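PDB 3HJ9: oxidoreductase from Ralstonia eutropha, which binds flavin mononucleotide and probably acts as an FMN-dependent oxidoreductase of the nitroreductase type. Local coordinates for residues Y10-A21 against A120-F131; A161-Y172 against P205-R213. All blocks are in the same frame, centred on the assembly; numbering follows the deposited sequence. Where two conformers were deposited one is given.

Contact 1 of 2, residues Y10-A21 against A120-F131. With FMN (flavin mononucleotide), chain C; ACT (acetate ion), chain D.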
loop_
_atom_site.group_PDB
_atom_site.type_symbol
_atom_site.label_atom_id
_atom_site.label_comp_id
_atom_site.label_asym_id
_atom_site.label_seq_id
_atom_site.Cartn_x
_atom_site.Cartn_y
_atom_site.Cartn_z
ATOM N N TYR A 10 -11.262 11.740 15.984
ATOM C CA TYR A 10 -11.648 13.026 15.382
ATOM C C TYR A 10 -13.128 13.340 15.548
ATOM O O TYR A 10 -13.969 12.440 15.673
ATOM C CB TYR A 10 -11.288 13.074 13.892
ATOM C CG TYR A 10 -9.808 12.945 13.601
ATOM C CD1 TYR A 10 -8.878 13.831 14.169
ATOM C CD2 TYR A 10 -9.336 11.957 12.752
ATOM C CE1 TYR A 10 -7.515 13.719 13.890
ATOM C CE2 TYR A 10 -7.976 11.829 12.457
ATOM C CZ TYR A 10 -7.082 12.710 13.036
ATOM O OH TYR A 10 -5.771 12.572 12.760
ATOM N N GLU A 11 -13.423 14.635 15.584
ATOM C CA GLU A 11 -14.774 15.121 15.688
ATOM C C GLU A 11 -15.516 14.827 14.367
ATOM O O GLU A 11 -14.950 15.026 13.295
ATOM C CB GLU A 11 -14.758 16.621 15.977
ATOM C CG GLU A 11 -16.120 17.250 16.196
ATOM C CD GLU A 11 -16.042 18.728 16.531
ATOM O OE1 GLU A 11 -14.948 19.346 16.398
ATOM O OE2 GLU A 11 -17.096 19.278 16.926
ATOM N N PRO A 12 -16.743 14.270 14.445
ATOM C CA PRO A 12 -17.498 14.095 13.210
ATOM C C PRO A 12 -17.954 15.442 12.622
ATOM O O PRO A 12 -18.203 16.381 13.359
ATOM C CB PRO A 12 -18.707 13.247 13.645
ATOM C CG PRO A 12 -18.767 13.328 15.091
ATOM C CD PRO A 12 -17.406 13.619 15.594
ATOM N N VAL A 13 -18.012 15.531 11.298
ATOM C CA VAL A 13 -18.517 16.711 10.598
ATOM C C VAL A 13 -19.970 16.356 10.315
ATOM O O VAL A 13 -20.247 15.467 9.516
ATOM C CB VAL A 13 -17.737 16.974 9.278
ATOM C CG1 VAL A 13 -18.424 18.044 8.454
ATOM C CG2 VAL A 13 -16.327 17.380 9.587
ATOM N N LYS A 14 -20.896 17.045 10.967
ATOM C CA LYS A 14 -22.331 16.747 10.848
ATOM C C LYS A 14 -23.057 17.702 9.886
ATOM O O LYS A 14 -22.731 18.894 9.809
ATOM C CB LYS A 14 -22.990 16.801 12.236
ATOM N N GLY A 15 -24.012 17.148 9.136
ATOM C CA GLY A 15 -24.903 17.925 8.274
ATOM C C GLY A 15 -24.472 18.373 6.893
ATOM O O GLY A 15 -25.318 18.849 6.156
ATOM N N LEU A 16 -23.194 18.243 6.533
ATOM C CA LEU A 16 -22.724 18.671 5.193
ATOM C C LEU A 16 -23.413 17.916 4.047
ATOM O O LEU A 16 -23.615 16.704 4.124
ATOM C CB LEU A 16 -21.184 18.574 5.024
ATOM C CG LEU A 16 -20.351 19.867 5.040
ATOM C CD1 LEU A 16 -20.576 20.704 6.280
ATOM C CD2 LEU A 16 -18.856 19.527 4.831
ATOM N N LEU A 17 -23.827 18.652 3.024
ATOM C CA LEU A 17 -24.404 18.061 1.829
ATOM C C LEU A 17 -23.399 18.216 0.708
ATOM O O LEU A 17 -22.423 18.957 0.844
ATOM C CB LEU A 17 -25.727 18.715 1.467
ATOM C CG LEU A 17 -26.855 18.398 2.452
ATOM C CD1 LEU A 17 -28.103 19.213 2.104
ATOM C CD2 LEU A 17 -27.161 16.868 2.508
ATOM N N PRO A 18 -23.593 17.470 -0.391
ATOM C CA PRO A 18 -22.698 17.696 -1.516
ATOM C C PRO A 18 -22.907 19.103 -2.078
ATOM O O PRO A 18 -24.044 19.567 -2.149
ATOM C CB PRO A 18 -23.159 16.642 -2.523
ATOM C CG PRO A 18 -23.704 15.546 -1.644
ATOM C CD PRO A 18 -24.484 16.324 -0.653
ATOM N N ARG A 19 -21.812 19.770 -2.431
ATOM C CA ARG A 19 -21.887 21.092 -3.028
ATOM C C ARG A 19 -22.249 20.935 -4.522
ATOM O O ARG A 19 -21.992 19.849 -5.127
ATOM C CB ARG A 19 -20.571 21.844 -2.886
ATOM C CG ARG A 19 -20.254 22.269 -1.462
ATOM C CD ARG A 19 -18.938 23.015 -1.412
ATOM N NE ARG A 19 -17.842 22.119 -1.780
ATOM C CZ ARG A 19 -17.324 21.176 -1.001
ATOM N NH1 ARG A 19 -17.758 20.984 0.252
ATOM N NH2 ARG A 19 -16.344 20.405 -1.468
ATOM N N PRO A 20 -22.830 21.983 -5.117
ATOM C CA PRO A 20 -23.139 21.946 -6.535
ATOM C C PRO A 20 -21.858 21.835 -7.382
ATOM O O PRO A 20 -20.804 22.386 -7.003
ATOM C CB PRO A 20 -23.835 23.282 -6.791
ATOM C CG PRO A 20 -23.993 23.948 -5.518
ATOM C CD PRO A 20 -23.243 23.259 -4.486
ATOM N N ALA A 21 -21.946 21.094 -8.489
ATOM C CA ALA A 21 -20.815 20.955 -9.392
ATOM C C ALA A 21 -20.450 22.340 -9.975
ATOM O O ALA A 21 -21.326 23.185 -10.207
ATOM C CB ALA A 21 -21.111 19.922 -10.497
ATOM N N ALA A 120 -21.953 16.482 -8.802
ATOM C CA ALA A 120 -21.854 17.224 -7.550
ATOM C C ALA A 120 -20.396 17.214 -7.082
ATOM O O ALA A 120 -19.612 16.286 -7.438
ATOM C CB ALA A 120 -22.745 16.608 -6.484
ATOM N N ASP A 121 -20.035 18.213 -6.274
ATOM C CA ASP A 121 -18.682 18.353 -5.686
ATOM C C ASP A 121 -18.666 17.659 -4.326
ATOM O O ASP A 121 -19.178 18.210 -3.343
ATOM C CB ASP A 121 -18.293 19.852 -5.610
ATOM C CG ASP A 121 -16.955 20.105 -4.920
ATOM O OD1 ASP A 121 -16.167 19.173 -4.600
ATOM O OD2 ASP A 121 -16.696 21.279 -4.662
ATOM N N LEU A 122 -18.072 16.449 -4.292
ATOM C CA LEU A 122 -17.988 15.628 -3.066
ATOM C C LEU A 122 -16.600 15.667 -2.424
ATOM O O LEU A 122 -16.207 14.753 -1.690
ATOM C CB LEU A 122 -18.417 14.176 -3.344
ATOM C CG LEU A 122 -19.910 13.959 -3.572
ATOM C CD1 LEU A 122 -20.349 14.455 -4.923
ATOM C CD2 LEU A 122 -20.220 12.487 -3.436
ATOM N N ARG A 123 -15.839 16.724 -2.675
ATOM C CA ARG A 123 -14.528 16.829 -2.052
ATOM C C ARG A 123 -14.708 17.092 -0.550
ATOM O O ARG A 123 -15.617 17.823 -0.144
ATOM C CB ARG A 123 -13.708 17.923 -2.681
ATOM C CG ARG A 123 -13.303 17.593 -4.107
ATOM C CD ARG A 123 -12.558 18.768 -4.692
ATOM N NE ARG A 123 -13.442 19.927 -4.800
ATOM C CZ ARG A 123 -13.058 21.197 -4.906
ATOM N NH1 ARG A 123 -11.773 21.547 -4.948
ATOM N NH2 ARG A 123 -13.982 22.144 -4.998
ATOM N N SER A 124 -13.789 16.521 0.224
ATOM C CA SER A 124 -13.775 16.540 1.688
ATOM C C SER A 124 -15.150 16.246 2.336
ATOM O O SER A 124 -15.722 17.066 3.061
ATOM C CB SER A 124 -13.084 17.779 2.259
ATOM O OG SER A 124 -13.735 18.943 1.835
HETATM N N MSE A 125 -15.650 15.052 2.008
HETATM C CA MSE A 125 -16.901 14.506 2.536
HETATM C C MSE A 125 -16.577 13.245 3.345
HETATM O O MSE A 125 -17.378 12.320 3.404
HETATM C CB MSE A 125 -17.874 14.204 1.384
HETATM C CG MSE A 125 -18.297 15.413 0.594
HETATM SE SE MSE A 125 -19.341 16.637 1.675
HETATM C CE MSE A 125 -20.715 15.383 2.171
ATOM N N THR A 126 -15.404 13.209 3.984
ATOM C CA THR A 126 -15.033 12.034 4.803
ATOM C C THR A 126 -15.892 11.912 6.062
ATOM O O THR A 126 -15.929 10.863 6.639
ATOM C CB THR A 126 -13.561 12.029 5.269
ATOM O OG1 THR A 126 -13.366 13.085 6.206
ATOM C CG2 THR A 126 -12.581 12.124 4.095
ATOM N N GLY A 127 -16.560 12.980 6.486
ATOM C CA GLY A 127 -17.380 12.967 7.672
ATOM C C GLY A 127 -16.635 13.175 8.986
ATOM O O GLY A 127 -17.246 13.072 10.042
ATOM N N TYR A 128 -15.321 13.429 8.945
ATOM C CA TYR A 128 -14.538 13.706 10.153
ATOM C C TYR A 128 -13.590 14.881 9.976
ATOM O O TYR A 128 -13.062 15.101 8.877
ATOM C CB TYR A 128 -13.743 12.482 10.566
ATOM C CG TYR A 128 -14.621 11.376 11.087
ATOM C CD1 TYR A 128 -15.031 10.332 10.247
ATOM C CD2 TYR A 128 -15.090 11.400 12.408
ATOM C CE1 TYR A 128 -15.849 9.298 10.729
ATOM C CE2 TYR A 128 -15.938 10.404 12.890
ATOM C CZ TYR A 128 -16.296 9.355 12.050
ATOM O OH TYR A 128 -17.077 8.364 12.513
ATOM N N GLN A 129 -13.373 15.602 11.075
ATOM C CA GLN A 129 -12.458 16.727 11.104
ATOM C C GLN A 129 -11.035 16.273 11.479
ATOM O O GLN A 129 -10.676 16.229 12.663
ATOM C CB GLN A 129 -12.971 17.829 12.037
ATOM C CG GLN A 129 -12.117 19.093 12.120
ATOM C CD GLN A 129 -11.832 19.710 10.758
ATOM O OE1 GLN A 129 -10.949 19.264 10.003
ATOM N NE2 GLN A 129 -12.562 20.769 10.455
ATOM N N ASP A 130 -10.258 15.948 10.449
ATOM C CA ASP A 130 -8.846 15.541 10.576
ATOM C C ASP A 130 -7.862 16.644 10.143
ATOM O O ASP A 130 -6.699 16.365 9.881
ATOM C CB ASP A 130 -8.596 14.207 9.848
ATOM C CG ASP A 130 -8.828 14.289 8.343
ATOM O OD1 ASP A 130 -9.188 15.366 7.857
ATOM O OD2 ASP A 130 -8.675 13.254 7.641
ATOM N N PHE A 131 -8.342 17.892 10.097
ATOM C CA PHE A 131 -7.537 19.056 9.777
ATOM C C PHE A 131 -6.802 18.991 8.420
ATOM O O PHE A 131 -5.695 19.509 8.279
ATOM C CB PHE A 131 -6.595 19.336 10.947
ATOM C CG PHE A 131 -7.287 19.289 12.296
ATOM C CD1 PHE A 131 -8.078 20.351 12.737
ATOM C CD2 PHE A 131 -7.192 18.139 13.109
ATOM C CE1 PHE A 131 -8.746 20.284 13.974
ATOM C CE2 PHE A 131 -7.840 18.067 14.338
ATOM C CZ PHE A 131 -8.606 19.159 14.791
HETATM N N1 FMN C . -4.039 11.417 7.999
HETATM C C2 FMN C . -5.107 12.259 8.245
HETATM O O2 FMN C . -4.930 13.477 8.334
HETATM N N3 FMN C . -6.384 11.719 8.370
HETATM C C4 FMN C . -6.591 10.347 8.293
HETATM O O4 FMN C . -7.749 9.921 8.412
HETATM C C4A FMN C . -5.504 9.492 8.047
HETATM N N5 FMN C . -5.681 8.125 7.950
HETATM C C5A FMN C . -4.620 7.293 7.631
HETATM C C6 FMN C . -4.876 5.932 7.513
HETATM C C7 FMN C . -3.826 5.050 7.214
HETATM C C7M FMN C . -4.110 3.579 7.088
HETATM C C8 FMN C . -2.520 5.527 7.052
HETATM C C8M FMN C . -1.399 4.576 6.756
HETATM C C9 FMN C . -2.257 6.903 7.190
HETATM C C9A FMN C . -3.305 7.807 7.482
HETATM N N10 FMN C . -3.128 9.187 7.606
HETATM C C10 FMN C . -4.216 10.031 7.900
HETATM C "C1'" FMN C . -1.794 9.842 7.379
HETATM C "C2'" FMN C . -0.874 9.791 8.570
HETATM O "O2'" FMN C . -1.317 10.671 9.584
HETATM C "C3'" FMN C . 0.523 10.153 8.086
HETATM O "O3'" FMN C . 0.980 9.092 7.273
HETATM C "C4'" FMN C . 1.440 10.368 9.305
HETATM O "O4'" FMN C . 1.153 11.672 9.798
HETATM C "C5'" FMN C . 2.922 10.232 8.989
HETATM O "O5'" FMN C . 3.243 11.272 8.067
HETATM P P FMN C . 3.927 10.915 6.671
HETATM O O1P FMN C . 5.043 9.910 6.797
HETATM O O2P FMN C . 2.861 10.326 5.766
HETATM O O3P FMN C . 4.478 12.219 6.094
HETATM C C ACT D . -4.326 9.529 11.241
HETATM O O ACT D . -3.114 9.533 10.973
HETATM O OXT ACT D . -4.862 10.671 11.269
HETATM C CH3 ACT D . -5.084 8.253 11.457
HETATM O O HOH W 1 -4.723 15.377 11.172
HETATM O O HOH W 2 -11.333 16.535 15.243
#
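Two short, weakly bonded antiparallel pairings, Pro12-Tyr128 and Arg19-Asp121, join residues 10-21 to the loop 120-131, and the first leads to Asp130 of the FMN pocket, with Tyr10 packed beside it. Over one face of the Tyr10 ring lies Asp130 CB, 3.7 Å from the ring centroid, a CH-pi contact; the carboxylate plane stands 81° to the ring. Asp130 OD2 accepts from flavin N3 at 2.9 Å, while Arg185 pairs with OD1. Tyr10 OH donates to OXT of an acetate, probably from the crystallisation liquor, 2.6 Å away. Gln129 N bonds to Glu11 O and Val13 N to Gly127 O; glycine tolerates the positive phi at 127. Between the pairings, in one of its two conformers, the selenomethionine Met125 lies against Leu16.

In the second pairing Asp121 is gripped by two arginines. Arg123 takes it side-on, NE to OD1 and NH2 to OD2, whereas Arg19 NE meets OD2 at 3.2 Å from the opposite face. A bend at chi3 (-65°) turns the Arg19 guanidinium back, so that NH2 reaches Arg123 O at 3.0 Å. Two cations probably keep the carboxylate ionised. Asp121 OD1 accepts from Arg123 N, closing an Asx turn within this salt-bridge network.

Contact 2 of 2, residues A161-Y172 against P205-R213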
loop_
_atom_site.group_PDB
_atom_site.type_symbol
_atom_site.label_atom_id
_atom_site.label_comp_id
_atom_site.label_asym_id
_atom_site.label_seq_id
_atom_site.Cartn_x
_atom_site.Cartn_y
_atom_site.Cartn_z
ATOM N N ALA A 161 -8.251 -3.300 2.338
ATOM C CA ALA A 161 -7.392 -2.234 2.919
ATOM C C ALA A 161 -5.950 -2.303 2.385
ATOM O O ALA A 161 -5.387 -1.273 2.076
ATOM C CB ALA A 161 -7.395 -2.298 4.485
ATOM N N ALA A 162 -5.383 -3.511 2.251
ATOM C CA ALA A 162 -4.013 -3.701 1.709
ATOM C C ALA A 162 -3.912 -3.276 0.240
ATOM O O ALA A 162 -2.996 -2.501 -0.120
ATOM C CB ALA A 162 -3.523 -5.153 1.872
ATOM N N ALA A 163 -4.872 -3.739 -0.576
ATOM C CA ALA A 163 -5.006 -3.353 -2.007
ATOM C C ALA A 163 -5.156 -1.843 -2.123
ATOM O O ALA A 163 -4.392 -1.225 -2.864
ATOM C CB ALA A 163 -6.213 -4.063 -2.672
ATOM N N ALA A 164 -6.093 -1.252 -1.366
ATOM C CA ALA A 164 -6.260 0.216 -1.340
ATOM C C ALA A 164 -4.977 0.969 -0.878
ATOM O O ALA A 164 -4.589 1.987 -1.484
ATOM C CB ALA A 164 -7.471 0.630 -0.522
ATOM N N GLY A 165 -4.296 0.410 0.133
ATOM C CA GLY A 165 -3.037 0.944 0.610
ATOM C C GLY A 165 -1.937 0.984 -0.446
ATOM O O GLY A 165 -1.198 1.945 -0.538
ATOM N N ALA A 166 -1.807 -0.108 -1.196
ATOM C CA ALA A 166 -0.827 -0.240 -2.274
ATOM C C ALA A 166 -1.103 0.767 -3.359
ATOM O O ALA A 166 -0.190 1.433 -3.832
ATOM C CB ALA A 166 -0.859 -1.622 -2.850
HETATM N N MSE A 167 -2.378 0.913 -3.709
HETATM C CA MSE A 167 -2.787 1.834 -4.768
HETATM C C MSE A 167 -2.584 3.272 -4.328
HETATM O O MSE A 167 -2.086 4.116 -5.104
HETATM C CB MSE A 167 -4.245 1.605 -5.153
HETATM C CG MSE A 167 -4.449 0.231 -5.714
HETATM SE SE MSE A 167 -6.328 -0.271 -5.678
HETATM C CE MSE A 167 -6.842 0.257 -7.433
ATOM N N ALA A 168 -2.937 3.537 -3.076
ATOM C CA ALA A 168 -2.693 4.873 -2.472
ATOM C C ALA A 168 -1.178 5.115 -2.386
ATOM O O ALA A 168 -0.746 6.264 -2.503
ATOM C CB ALA A 168 -3.322 4.974 -1.079
ATOM N N GLU A 169 -0.364 4.049 -2.204
ATOM C CA GLU A 169 1.099 4.233 -2.142
ATOM C C GLU A 169 1.679 4.600 -3.512
ATOM O O GLU A 169 2.562 5.454 -3.602
ATOM C CB GLU A 169 1.809 3.013 -1.541
ATOM C CG GLU A 169 3.287 3.203 -1.285
ATOM C CD GLU A 169 3.629 4.302 -0.276
ATOM O OE1 GLU A 169 2.708 4.922 0.310
ATOM O OE2 GLU A 169 4.852 4.536 -0.061
ATOM N N ASN A 170 1.195 3.946 -4.575
ATOM C CA ASN A 170 1.568 4.333 -5.926
ATOM C C ASN A 170 1.268 5.827 -6.145
ATOM O O ASN A 170 2.074 6.528 -6.745
ATOM C CB ASN A 170 0.813 3.529 -6.994
ATOM C CG ASN A 170 1.280 2.093 -7.108
ATOM O OD1 ASN A 170 2.251 1.689 -6.463
ATOM N ND2 ASN A 170 0.564 1.298 -7.922
ATOM N N ALA A 171 0.110 6.282 -5.669
ATOM C CA ALA A 171 -0.316 7.712 -5.814
ATOM C C ALA A 171 0.606 8.660 -5.050
ATOM O O ALA A 171 0.958 9.751 -5.555
ATOM C CB ALA A 171 -1.804 7.907 -5.374
ATOM N N TYR A 172 0.942 8.288 -3.811
ATOM C CA TYR A 172 1.937 9.039 -3.005
ATOM C C TYR A 172 3.267 9.244 -3.708
ATOM O O TYR A 172 3.785 10.362 -3.758
ATOM C CB TYR A 172 2.241 8.332 -1.686
ATOM C CG TYR A 172 1.493 8.766 -0.460
ATOM C CD1 TYR A 172 1.707 10.023 0.103
ATOM C CD2 TYR A 172 0.650 7.872 0.222
ATOM C CE1 TYR A 172 1.042 10.402 1.329
ATOM C CE2 TYR A 172 0.017 8.239 1.429
ATOM C CZ TYR A 172 0.204 9.475 1.969
ATOM O OH TYR A 172 -0.435 9.770 3.151
ATOM N N PRO A 205 -16.600 2.497 0.712
ATOM C CA PRO A 205 -15.391 3.328 0.735
ATOM C C PRO A 205 -14.446 2.836 1.833
ATOM O O PRO A 205 -14.922 2.601 2.946
ATOM C CB PRO A 205 -15.905 4.742 1.088
ATOM C CG PRO A 205 -17.379 4.694 1.019
ATOM C CD PRO A 205 -17.830 3.267 1.012
ATOM N N ILE A 206 -13.165 2.645 1.507
ATOM C CA ILE A 206 -12.151 2.130 2.445
ATOM C C ILE A 206 -11.165 3.218 2.879
ATOM O O ILE A 206 -10.817 3.307 4.029
ATOM C CB ILE A 206 -11.318 0.934 1.808
ATOM C CG1 ILE A 206 -12.225 -0.224 1.409
ATOM C CG2 ILE A 206 -10.357 0.329 2.825
ATOM C CD1 ILE A 206 -13.147 -0.743 2.606
ATOM N N LEU A 207 -10.640 3.957 1.912
ATOM C CA LEU A 207 -9.718 5.066 2.129
ATOM C C LEU A 207 -9.996 6.155 1.126
ATOM O O LEU A 207 -10.520 5.881 0.041
ATOM C CB LEU A 207 -8.265 4.619 1.871
ATOM C CG LEU A 207 -7.601 3.542 2.699
ATOM C CD1 LEU A 207 -6.251 3.143 2.025
ATOM C CD2 LEU A 207 -7.412 3.998 4.165
ATOM N N SER A 208 -9.693 7.389 1.499
ATOM C CA SER A 208 -9.685 8.487 0.541
ATOM C C SER A 208 -8.248 9.059 0.511
ATOM O O SER A 208 -7.391 8.701 1.348
ATOM C CB SER A 208 -10.722 9.557 0.858
ATOM O OG SER A 208 -10.419 10.124 2.097
ATOM N N GLN A 209 -7.966 9.896 -0.481
ATOM C CA GLN A 209 -6.647 10.548 -0.569
ATOM C C GLN A 209 -6.781 11.903 -1.210
ATOM O O GLN A 209 -7.245 12.016 -2.363
ATOM C CB GLN A 209 -5.692 9.667 -1.339
ATOM C CG GLN A 209 -4.191 10.029 -1.263
ATOM C CD GLN A 209 -3.349 8.976 -2.015
ATOM O OE1 GLN A 209 -3.875 8.305 -2.915
ATOM N NE2 GLN A 209 -2.068 8.810 -1.641
ATOM N N THR A 210 -6.383 12.925 -0.457
ATOM C CA THR A 210 -6.535 14.318 -0.872
ATOM C C THR A 210 -5.247 14.733 -1.558
ATOM O O THR A 210 -4.192 14.572 -0.980
ATOM C CB THR A 210 -6.866 15.157 0.330
ATOM O OG1 THR A 210 -8.089 14.643 0.843
ATOM C CG2 THR A 210 -7.028 16.613 -0.005
ATOM N N ILE A 211 -5.358 15.240 -2.792
ATOM C CA ILE A 211 -4.203 15.551 -3.634
ATOM C C ILE A 211 -4.264 16.942 -4.249
ATOM O O ILE A 211 -5.332 17.417 -4.644
ATOM C CB ILE A 211 -4.080 14.450 -4.744
ATOM C CG1 ILE A 211 -3.723 13.104 -4.103
ATOM C CG2 ILE A 211 -3.039 14.837 -5.840
ATOM C CD1 ILE A 211 -3.684 11.919 -5.035
ATOM N N GLY A 212 -3.106 17.595 -4.282
ATOM C CA GLY A 212 -2.913 18.876 -4.932
ATOM C C GLY A 212 -1.504 19.412 -4.757
ATOM O O GLY A 212 -0.655 18.743 -4.133
ATOM N N ARG A 213 -1.228 20.591 -5.324
ATOM C CA ARG A 213 0.035 21.265 -5.059
ATOM C C ARG A 213 0.005 21.691 -3.601
ATOM O O ARG A 213 -1.026 22.137 -3.110
ATOM C CB ARG A 213 0.298 22.485 -5.969
ATOM C CG ARG A 213 1.105 22.131 -7.205
ATOM C CD ARG A 213 1.247 23.227 -8.271
ATOM N NE ARG A 213 0.066 23.339 -9.148
ATOM C CZ ARG A 213 -0.315 22.456 -10.109
ATOM N NH1 ARG A 213 0.345 21.284 -10.349
ATOM N NH2 ARG A 213 -1.412 22.726 -10.835
#
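Ile206 begins the contact on the strand: its CG2, anti to the backbone N, lies 3.9 Å from Ala161 CA and also approaches Ala164 CB. Ile206 and Leu207 form a classic beta bulge opposite Phe141 of the neighbouring strand, and the bulge lets both consecutive side chains point toward the helix. Leu207 sends CD1 to 3.8 Å from Ala164 CB, and the same methyl rests near the backbone of Gly165. Small residues on this helix surface leave room for the branched strand side chains, with the two axes 8.4 Å apart and only 15° from parallel. Next to touch the helix is Gln209, with an extended chain, CG anti to the backbone N (chi1 -167°). Its NE2 donates to Ala168 O at 3.0 Å, tilted from the carbonyl plane, while Tyr172 N reaches that oxygen from the opposite face. The same NE2 lies over one face of the Tyr172 ring, 3.4 Å from CD2, offset toward the rim. Gln209 OE1 is close to Ala171 CB, at 3.2 Å. Farther along, Ile211 CD1 comes within 4.4 Å of Ala171 CB. The interface is thus mainly apolar, with one amide inserted: one N-H of its NE2 is satisfied by Ala168 O, which also accepts the helical bond from Tyr172 N, whereas the buried OE1 has no modelled partner, a polar cost within a hydrocarbon setting.

In the fold
Contacts 1 and 2 lie in series along the chain, their centres 18 Å apart, and they touch where Thr126 CG2 meets Ser208 OG at 3.6 Å. Contact 2 packs helix 156-177 on the antiparallel sheet, its centre about 5 Å from the centre of the chain; that of contact 1 lies about 15 Å from it, where the N-terminal arm covers the loop before strand 137-144. Both border the same flavin: Asp130 at the pyrimidine end, Tyr172 toward the ribityl-phosphate part, its side chain about 4 Å from FMN at the nearest approach and hydrogen-bonded to Ser51, an FMN ligand. Arg185 links them, by a salt bridge to Asp130 and a hydrogen bond to Thr210 OG1.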